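Local coordinates for protein Bacint_00347 (Bacteroides intestinalis DSM 17393, PDB 5MUM) that probably acts as a beta-propeller glycoside hydrolase of the rhamnosidase type, splitting glycosidic bonds to rhamnose in complex carbohydrates, at residues A[54-59]-A[126-131]; A[98-101]-A[107-110]; A[229-234]-A[288-293]. One frame throughout, in Å; residues are numbered along the deposited sequence.

How the contacts relate
The chain first runs through residues 54-59, at a turn and strand of one antiparallel propeller blade, and then enters the next blade at 98-101. There contact 2 closes a short hairpin with 107-110. Contact 1 closes later, when the loop 126-131 returns to the earlier blade, so contact 2 is nested inside the loop of contact 1. The two touch where Ile59 meets Met100 and Pro127 meets Tyr107, their centres about 10 Å apart. Contact 3 follows in series, joining strands 228-236 and 286-292 of two further blades on the opposite side of the chain's centre, with its centre about 27 Å from that of contact 2.

Contact 1 of 3, residues A[54-59]-A[126-131]; sequences GDEQYI and APYTLE
The phenol of Tyr58 is directed at the backbone bend and the base of the side chain of Tyr128, with the two aromatic side chains crossing at about a right angle. Tyr58 OH lies 3.2 Å from Tyr128 CB and sits at the edge of the Tyr128 ring, near its plane, while the ring carbon Tyr58 CZ is 4.1 Å from Tyr128 CD1. Both residues hold CG anti to the carbonyl carbon (chi1 -71° for Tyr58), which in Tyr58 sends the ring across to the loop. A tyrosine suits this strand position because its ring supplies apolar surface and its hydroxyl a polar end. That hydroxyl gives a very short bond, Tyr58 OH to Glu56 OE1 at 2.5 Å, and the same Glu56 OE1 lies 3.6 Å from Tyr128 CD1, its carboxylate plane turned 70° from the ring. Leu130 completes the apolar part: its CD2 methyl comes to the edge of the Tyr58 ring, 4.0 Å from Tyr58 CE2. Tyr128 stands at the third position of a type II turn from Ala126 to Thr129, and Thr129 OG1 bonds back to Pro127 O. Leu130 is the centre of an inverse gamma turn, and its branched end comes nearer to Tyr58 than the direction of its CB suggests. Lys72 of strand 67-74 pairs with Glu56 OE2 and also reaches Tyr128 O, a positive charge linking strand and loop; Tyr128 OH bonds to Gln53 of strand 50-53. Tyr58 and Tyr128 both rest on Leu102 of strand 98-102, at the junction of two neighbouring propeller blades.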
loop_
_atom_site.group_PDB
_atom_site.type_symbol
_atom_site.label_atom_id
_atom_site.label_comp_id
_atom_site.label_asym_id
_atom_site.label_seq_id
_atom_site.Cartn_x
_atom_site.Cartn_y
_atom_site.Cartn_z
ATOM N N GLY A 54 -13.218 -12.838 -8.524
ATOM C CA GLY A 54 -14.355 -13.753 -8.615
ATOM C C GLY A 54 -14.570 -14.321 -7.219
ATOM O O GLY A 54 -14.594 -13.563 -6.232
ATOM N N ASP A 55 -14.601 -15.643 -7.122
ATOM C CA ASP A 55 -14.748 -16.319 -5.821
ATOM C C ASP A 55 -13.434 -16.875 -5.253
ATOM O O ASP A 55 -13.471 -17.697 -4.345
ATOM C CB ASP A 55 -15.811 -17.419 -5.921
ATOM C CG ASP A 55 -15.421 -18.530 -6.854
ATOM O OD1 ASP A 55 -14.406 -18.403 -7.570
ATOM O OD2 ASP A 55 -16.156 -19.546 -6.905
ATOM N N GLU A 56 -12.279 -16.448 -5.779
ATOM C CA GLU A 56 -10.990 -16.950 -5.297
ATOM C C GLU A 56 -10.154 -15.815 -4.727
ATOM O O GLU A 56 -10.211 -14.702 -5.229
ATOM C CB GLU A 56 -10.183 -17.582 -6.422
ATOM C CG GLU A 56 -10.784 -18.825 -7.038
ATOM C CD GLU A 56 -9.826 -19.452 -8.041
ATOM O OE1 GLU A 56 -9.265 -18.732 -8.904
ATOM O OE2 GLU A 56 -9.640 -20.662 -7.976
ATOM N N GLN A 57 -9.367 -16.122 -3.707
ATOM C CA GLN A 57 -8.453 -15.154 -3.122
ATOM C C GLN A 57 -7.050 -15.692 -3.250
ATOM O O GLN A 57 -6.826 -16.886 -3.050
ATOM C CB GLN A 57 -8.849 -14.899 -1.684
ATOM C CG GLN A 57 -7.934 -13.922 -0.944
ATOM C CD GLN A 57 -8.450 -13.727 0.437
ATOM O OE1 GLN A 57 -8.423 -14.680 1.245
ATOM N NE2 GLN A 57 -8.908 -12.497 0.753
ATOM N N TYR A 58 -6.114 -14.806 -3.560
ATOM C CA TYR A 58 -4.722 -15.139 -3.854
ATOM C C TYR A 58 -3.862 -14.404 -2.846
ATOM O O TYR A 58 -4.195 -13.300 -2.414
ATOM C CB TYR A 58 -4.368 -14.685 -5.269
ATOM C CG TYR A 58 -5.056 -15.536 -6.309
ATOM C CD1 TYR A 58 -6.399 -15.370 -6.606
ATOM C CD2 TYR A 58 -4.365 -16.561 -6.919
ATOM C CE1 TYR A 58 -7.032 -16.200 -7.514
ATOM C CE2 TYR A 58 -4.987 -17.398 -7.808
ATOM C CZ TYR A 58 -6.311 -17.229 -8.078
ATOM O OH TYR A 58 -6.851 -18.091 -8.976
ATOM N N ILE A 59 -2.784 -15.054 -2.456
ATOM C CA ILE A 59 -1.872 -14.513 -1.463
ATOM C C ILE A 59 -0.458 -14.746 -1.925
ATOM O O ILE A 59 -0.182 -15.657 -2.686
ATOM C CB ILE A 59 -2.125 -15.154 -0.100
ATOM C CG1 ILE A 59 -1.495 -14.314 1.011
ATOM C CG2 ILE A 59 -1.663 -16.601 -0.060
ATOM C CD1 ILE A 59 -1.803 -14.823 2.395
ATOM N N ALA A 126 -0.635 -19.382 -16.822
ATOM C CA ALA A 126 -2.037 -19.444 -17.203
ATOM C C ALA A 126 -2.892 -18.707 -16.172
ATOM O O ALA A 126 -2.435 -18.430 -15.055
ATOM C CB ALA A 126 -2.482 -20.897 -17.292
ATOM N N PRO A 127 -4.134 -18.362 -16.552
ATOM C CA PRO A 127 -5.013 -17.690 -15.604
ATOM C C PRO A 127 -5.210 -18.519 -14.354
ATOM O O PRO A 127 -5.298 -19.734 -14.452
ATOM C CB PRO A 127 -6.338 -17.589 -16.370
ATOM C CG PRO A 127 -5.964 -17.671 -17.806
ATOM C CD PRO A 127 -4.813 -18.611 -17.842
ATOM N N TYR A 128 -5.254 -17.870 -13.190
ATOM C CA TYR A 128 -5.660 -18.511 -11.929
ATOM C C TYR A 128 -4.764 -19.653 -11.496
ATOM O O TYR A 128 -5.228 -20.533 -10.791
ATOM C CB TYR A 128 -7.159 -18.975 -12.000
ATOM C CG TYR A 128 -8.074 -17.858 -12.427
ATOM C CD1 TYR A 128 -8.194 -16.722 -11.647
ATOM C CD2 TYR A 128 -8.793 -17.908 -13.618
ATOM C CE1 TYR A 128 -9.015 -15.654 -12.021
ATOM C CE2 TYR A 128 -9.618 -16.836 -14.012
ATOM C CZ TYR A 128 -9.727 -15.725 -13.195
ATOM O OH TYR A 128 -10.500 -14.634 -13.527
ATOM N N THR A 129 -3.533 -19.667 -11.974
ATOM C CA THR A 129 -2.595 -20.723 -11.731
ATOM C C THR A 129 -1.342 -20.236 -11.014
ATOM O O THR A 129 -0.835 -19.220 -11.343
ATOM C CB THR A 129 -2.233 -21.421 -13.082
ATOM O OG1 THR A 129 -3.421 -21.851 -13.767
ATOM C CG2 THR A 129 -1.315 -22.558 -12.840
ATOM N N LEU A 130 -0.906 -21.001 -10.026
ATOM C CA LEU A 130 0.224 -20.679 -9.182
ATOM C C LEU A 130 1.511 -21.216 -9.763
ATOM O O LEU A 130 2.087 -22.096 -9.238
ATOM C CB LEU A 130 0.031 -21.268 -7.810
ATOM C CG LEU A 130 -1.283 -20.960 -7.130
ATOM C CD1 LEU A 130 -1.348 -21.507 -5.725
ATOM C CD2 LEU A 130 -1.592 -19.494 -7.204
ATOM N N GLU A 131 1.848 -20.760 -10.922
ATOM C CA GLU A 131 3.020 -21.156 -11.599
ATOM C C GLU A 131 3.504 -19.914 -12.335
ATOM O O GLU A 131 2.852 -19.417 -13.164
ATOM C CB GLU A 131 2.682 -22.279 -12.550
ATOM C CG GLU A 131 3.755 -22.666 -13.528
ATOM C CD GLU A 131 4.520 -23.863 -13.066
ATOM O OE1 GLU A 131 3.949 -24.927 -12.959
ATOM O OE2 GLU A 131 5.693 -23.729 -12.778
#

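Contact 2 of 3, residues A[98-101]-A[107-110]; sequences ISMM and YLHL
Leu110 CD1 reaches across to the other strand and touches two apolar partners there, 3.6 Å from Ile98 CG2 and 3.7 Å from Met100 CB. Beside it Met100 and Leu108 run side by side, pointing the same way, with Met100 CE 3.9 Å from Leu108 CD2. Met100 CG sits between the backbone N and the carbonyl carbon (chi1 83°), and a bend further along its flexible, unbranched chain brings the methyl over to Leu108. These residues make the face of the sheet that meets the preceding blade: Met100 touches Tyr58 and Ser60, and Leu110 touches Leu70. The strands form an antiparallel beta hairpin within a propeller blade that strand 121-123 continues. Met100 and Leu110 are a non-hydrogen-bonded pair, whereas Met101 and His109 are hydrogen-bonded, with Met101 N to His109 O at 3.0 Å and His109 N to Met101 O at 2.7 Å, the latter donor almost on the line of the carbonyl (172°). His109 O also receives a CA-H...O contact from Met100 CA at 3.2 Å. Met101 and His109 lie on the other face, where both rest on Phe151 of the following blade, strand 146-153. The His109 imidazole keeps its place with a longer bond, ND1 to Tyr107 O at 3.3 Å, met from above the carbonyl plane, and an edge-to-face contact with Tyr178. Small and polar, Ser99 bonds through OG to Pro149 O and Asn47 N.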
loop_
_atom_site.group_PDB
_atom_site.type_symbol
_atom_site.label_atom_id
_atom_site.label_comp_id
_atom_site.label_asym_id
_atom_site.label_seq_id
_atom_site.Cartn_x
_atom_site.Cartn_y
_atom_site.Cartn_z
ATOM N N ILE A 98 7.018 -8.312 -1.908
ATOM C CA ILE A 98 6.277 -8.828 -3.037
ATOM C C ILE A 98 4.956 -8.063 -3.172
ATOM O O ILE A 98 4.218 -7.946 -2.198
ATOM C CB ILE A 98 5.915 -10.299 -2.808
ATOM C CG1 ILE A 98 7.173 -11.142 -2.553
ATOM C CG2 ILE A 98 5.040 -10.818 -3.947
ATOM C CD1 ILE A 98 6.889 -12.256 -1.559
ATOM N N SER A 99 4.672 -7.610 -4.390
ATOM C CA SER A 99 3.361 -7.134 -4.803
ATOM C C SER A 99 2.795 -8.012 -5.930
ATOM O O SER A 99 3.495 -8.391 -6.861
ATOM C CB SER A 99 3.423 -5.679 -5.252
ATOM O OG SER A 99 3.550 -4.828 -4.106
ATOM N N MET A 100 1.518 -8.336 -5.797
ATOM C CA MET A 100 0.802 -9.153 -6.749
ATOM C C MET A 100 -0.528 -8.519 -7.088
ATOM O O MET A 100 -1.106 -7.717 -6.327
ATOM C CB MET A 100 0.563 -10.556 -6.192
ATOM C CG MET A 100 -0.635 -10.675 -5.285
ATOM S SD MET A 100 -0.830 -12.212 -4.386
ATOM C CE MET A 100 -0.675 -13.378 -5.692
ATOM N N MET A 101 -1.004 -8.911 -8.258
ATOM C CA MET A 101 -2.322 -8.532 -8.702
ATOM C C MET A 101 -2.745 -9.514 -9.781
ATOM O O MET A 101 -1.892 -10.167 -10.440
ATOM C CB MET A 101 -2.287 -7.091 -9.236
ATOM C CG MET A 101 -3.616 -6.487 -9.642
ATOM S SD MET A 101 -4.798 -6.509 -8.316
ATOM C CE MET A 101 -3.955 -5.562 -7.048
ATOM N N TYR A 107 -4.660 -13.799 -15.028
ATOM C CA TYR A 107 -3.240 -14.015 -14.901
ATOM C C TYR A 107 -2.776 -13.239 -13.687
ATOM O O TYR A 107 -3.159 -12.069 -13.498
ATOM C CB TYR A 107 -2.427 -13.537 -16.090
ATOM C CG TYR A 107 -2.627 -14.344 -17.324
ATOM C CD1 TYR A 107 -3.685 -14.062 -18.178
ATOM C CD2 TYR A 107 -1.802 -15.418 -17.625
ATOM C CE1 TYR A 107 -3.904 -14.809 -19.336
ATOM C CE2 TYR A 107 -2.006 -16.179 -18.790
ATOM C CZ TYR A 107 -3.087 -15.861 -19.619
ATOM O OH TYR A 107 -3.339 -16.567 -20.763
ATOM N N LEU A 108 -1.946 -13.900 -12.897
ATOM C CA LEU A 108 -1.228 -13.269 -11.786
ATOM C C LEU A 108 -0.030 -12.504 -12.328
ATOM O O LEU A 108 0.692 -13.001 -13.208
ATOM C CB LEU A 108 -0.708 -14.306 -10.793
ATOM C CG LEU A 108 -1.719 -15.009 -9.891
ATOM C CD1 LEU A 108 -2.618 -15.947 -10.692
ATOM C CD2 LEU A 108 -0.983 -15.764 -8.806
ATOM N N HIS A 109 0.186 -11.325 -11.764
ATOM C CA HIS A 109 1.334 -10.502 -12.055
ATOM C C HIS A 109 2.028 -10.318 -10.726
ATOM O O HIS A 109 1.402 -9.940 -9.745
ATOM C CB HIS A 109 0.871 -9.153 -12.573
ATOM C CG HIS A 109 0.317 -9.207 -13.950
ATOM N ND1 HIS A 109 -0.894 -9.799 -14.249
ATOM C CD2 HIS A 109 0.790 -8.708 -15.111
ATOM C CE1 HIS A 109 -1.113 -9.694 -15.551
ATOM N NE2 HIS A 109 -0.119 -9.028 -16.099
ATOM N N LEU A 110 3.316 -10.550 -10.717
ATOM C CA LEU A 110 4.105 -10.570 -9.486
ATOM C C LEU A 110 5.301 -9.712 -9.711
ATOM O O LEU A 110 5.926 -9.820 -10.752
ATOM C CB LEU A 110 4.624 -11.978 -9.201
ATOM C CG LEU A 110 3.838 -12.900 -8.297
ATOM C CD1 LEU A 110 3.765 -12.317 -6.912
ATOM C CD2 LEU A 110 2.452 -13.207 -8.884
#

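Contact 3 of 3, residues A[229-234]-A[288-293]; sequences HDLCYA and IATYWR. With EDO (1,2-ethanediol), chain B.
An apolar junction between two neighbouring propeller blades is made where Leu231 meets Ile288 and Thr290. Leu231 and Ile288 reach toward each other tip to tip, and both leucine methyls share one isoleucine branch: Ile288 CG2 is 3.9 Å from Leu231 CD2 and 4.0 Å from Leu231 CD1. In Ile288, CG2 lies anti to the backbone N, while CG1 stands beside that N (chi1 -58°). Leu231 CD1 also approaches Thr290 CG2, at 4.0 Å, so the threonine offers its methyl to the leucine. In the beta-propeller each antiparallel sheet packs face to face on the next, and branched aliphatic side chains fill such an interface without needing polar partners. Leu231 also rests on Val218 of its own sheet and on Val305 of the adjoining one, while Ile288 touches Ser216. A 1,2-ethanediol, probably from the crystallisation liquor, lies beside the apolar group: its O1 is 3.6 Å from Leu231 CD2, and it is also hydrogen-bonded to Gln204 OE1. Its hydrogen bond to Thr290 OG1 is doubtful, since the model is too tight there. Just before Leu231 in the strand the chemistry turns polar: His229 ND1 donates to Asp230 OD2 at 2.7 Å, the acceptor lying in the ring plane. Asp230 OD2 also forms a salt bridge with Arg265, and His229 NE2 is bonded to Glu221, so the imidazole is held by a carboxylate at each nitrogen.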
loop_
_atom_site.group_PDB
_atom_site.type_symbol
_atom_site.label_atom_id
_atom_site.label_comp_id
_atom_site.label_asym_id
_atom_site.label_seq_id
_atom_site.Cartn_x
_atom_site.Cartn_y
_atom_site.Cartn_z
ATOM N N HIS A 229 7.289 16.722 4.745
ATOM C CA HIS A 229 6.249 17.706 4.981
ATOM C C HIS A 229 5.133 17.612 3.953
ATOM O O HIS A 229 5.383 17.257 2.796
ATOM C CB HIS A 229 6.801 19.128 4.931
ATOM C CG HIS A 229 7.450 19.495 3.634
ATOM N ND1 HIS A 229 6.818 20.254 2.678
ATOM C CD2 HIS A 229 8.672 19.221 3.138
ATOM C CE1 HIS A 229 7.625 20.416 1.637
ATOM N NE2 HIS A 229 8.773 19.838 1.914
ATOM N N ASP A 230 3.940 17.929 4.421
ATOM C CA ASP A 230 2.736 18.115 3.620
ATOM C C ASP A 230 2.178 16.835 3.053
ATOM O O ASP A 230 2.843 15.781 3.017
ATOM C CB ASP A 230 2.975 19.119 2.500
ATOM C CG ASP A 230 3.393 20.465 3.022
ATOM O OD1 ASP A 230 2.861 20.870 4.063
ATOM O OD2 ASP A 230 4.254 21.124 2.395
ATOM N N LEU A 231 0.917 16.936 2.640
ATOM C CA LEU A 231 0.233 15.851 1.955
ATOM C C LEU A 231 -0.422 16.487 0.762
ATOM O O LEU A 231 -1.193 17.464 0.903
ATOM C CB LEU A 231 -0.820 15.212 2.834
ATOM C CG LEU A 231 -0.530 13.910 3.497
ATOM C CD1 LEU A 231 -1.731 13.617 4.381
ATOM C CD2 LEU A 231 -0.284 12.804 2.472
ATOM N N CYS A 232 -0.076 15.955 -0.397
ATOM C CA CYS A 232 -0.578 16.395 -1.663
ATOM C C CYS A 232 -1.373 15.289 -2.340
ATOM O O CYS A 232 -1.245 14.119 -1.997
ATOM C CB CYS A 232 0.592 16.784 -2.551
ATOM S SG CYS A 232 1.611 18.119 -1.819
ATOM N N TYR A 233 -2.142 15.688 -3.340
ATOM C CA TYR A 233 -3.098 14.821 -3.976
ATOM C C TYR A 233 -3.254 15.105 -5.443
ATOM O O TYR A 233 -3.255 16.279 -5.872
ATOM C CB TYR A 233 -4.426 15.009 -3.287
ATOM C CG TYR A 233 -5.543 14.187 -3.875
ATOM C CD1 TYR A 233 -5.681 12.867 -3.554
ATOM C CD2 TYR A 233 -6.451 14.756 -4.792
ATOM C CE1 TYR A 233 -6.694 12.107 -4.100
ATOM C CE2 TYR A 233 -7.455 14.006 -5.368
ATOM C CZ TYR A 233 -7.596 12.702 -5.001
ATOM O OH TYR A 233 -8.623 11.989 -5.534
ATOM N N ALA A 234 -3.517 14.017 -6.192
ATOM C CA ALA A 234 -3.930 14.138 -7.565
ATOM C C ALA A 234 -4.767 12.919 -7.907
ATOM O O ALA A 234 -4.640 11.856 -7.274
ATOM C CB ALA A 234 -2.709 14.224 -8.474
ATOM N N ILE A 288 -6.874 9.538 3.106
ATOM C CA ILE A 288 -5.458 9.264 3.239
ATOM C C ILE A 288 -5.216 8.993 4.729
ATOM O O ILE A 288 -5.628 9.781 5.564
ATOM C CB ILE A 288 -4.589 10.450 2.803
ATOM C CG1 ILE A 288 -4.863 10.844 1.347
ATOM C CG2 ILE A 288 -3.106 10.131 3.014
ATOM C CD1 ILE A 288 -4.444 12.278 1.050
ATOM N N ALA A 289 -4.563 7.894 5.059
ATOM C CA ALA A 289 -4.300 7.562 6.445
ATOM C C ALA A 289 -2.807 7.770 6.674
ATOM O O ALA A 289 -1.991 7.305 5.882
ATOM C CB ALA A 289 -4.704 6.133 6.741
ATOM N N THR A 290 -2.462 8.481 7.742
ATOM C CA THR A 290 -1.083 8.670 8.092
ATOM C C THR A 290 -0.967 9.000 9.579
ATOM O O THR A 290 -1.917 8.832 10.337
ATOM C CB THR A 290 -0.449 9.736 7.204
ATOM O OG1 THR A 290 0.958 9.819 7.484
ATOM C CG2 THR A 290 -1.163 11.084 7.362
ATOM N N TYR A 291 0.208 9.441 10.000
ATOM C CA TYR A 291 0.304 10.002 11.318
ATOM C C TYR A 291 1.307 11.124 11.333
ATOM O O TYR A 291 2.197 11.187 10.475
ATOM C CB TYR A 291 0.675 8.924 12.338
ATOM C CG TYR A 291 1.974 8.199 12.127
ATOM C CD1 TYR A 291 3.199 8.796 12.406
ATOM C CD2 TYR A 291 1.983 6.864 11.704
ATOM C CE1 TYR A 291 4.389 8.103 12.273
ATOM C CE2 TYR A 291 3.171 6.158 11.568
ATOM C CZ TYR A 291 4.378 6.799 11.859
ATOM O OH TYR A 291 5.555 6.136 11.723
ATOM N N TRP A 292 1.134 12.001 12.303
ATOM C CA TRP A 292 2.094 13.051 12.598
ATOM C C TRP A 292 1.828 13.569 13.985
ATOM O O TRP A 292 0.845 13.188 14.627
ATOM C CB TRP A 292 2.049 14.168 11.562
ATOM C CG TRP A 292 0.823 15.001 11.555
ATOM C CD1 TRP A 292 0.514 16.011 12.406
ATOM C CD2 TRP A 292 -0.258 14.901 10.635
ATOM N NE1 TRP A 292 -0.681 16.548 12.079
ATOM C CE2 TRP A 292 -1.187 15.898 10.985
ATOM C CE3 TRP A 292 -0.533 14.062 9.563
ATOM C CZ2 TRP A 292 -2.391 16.078 10.309
ATOM C CZ3 TRP A 292 -1.733 14.253 8.843
ATOM C CH2 TRP A 292 -2.641 15.255 9.227
ATOM N N ARG A 293 2.699 14.468 14.418
ATOM C CA ARG A 293 2.688 15.019 15.735
ATOM C C ARG A 293 2.310 16.518 15.679
ATOM O O ARG A 293 2.828 17.256 14.843
ATOM C CB ARG A 293 4.097 14.884 16.289
ATOM C CG ARG A 293 4.190 14.971 17.768
ATOM C CD ARG A 293 5.265 15.898 18.206
ATOM N NE ARG A 293 6.484 15.909 17.473
ATOM C CZ ARG A 293 6.925 16.905 16.695
ATOM N NH1 ARG A 293 6.227 18.057 16.444
ATOM N NH2 ARG A 293 8.104 16.738 16.159
HETATM C C1 EDO B . 1.247 9.557 4.085
HETATM O O1 EDO B . 1.706 9.848 2.833
HETATM C C2 EDO B . 2.339 9.971 4.993
HETATM O O2 EDO B . 2.039 11.184 5.628
#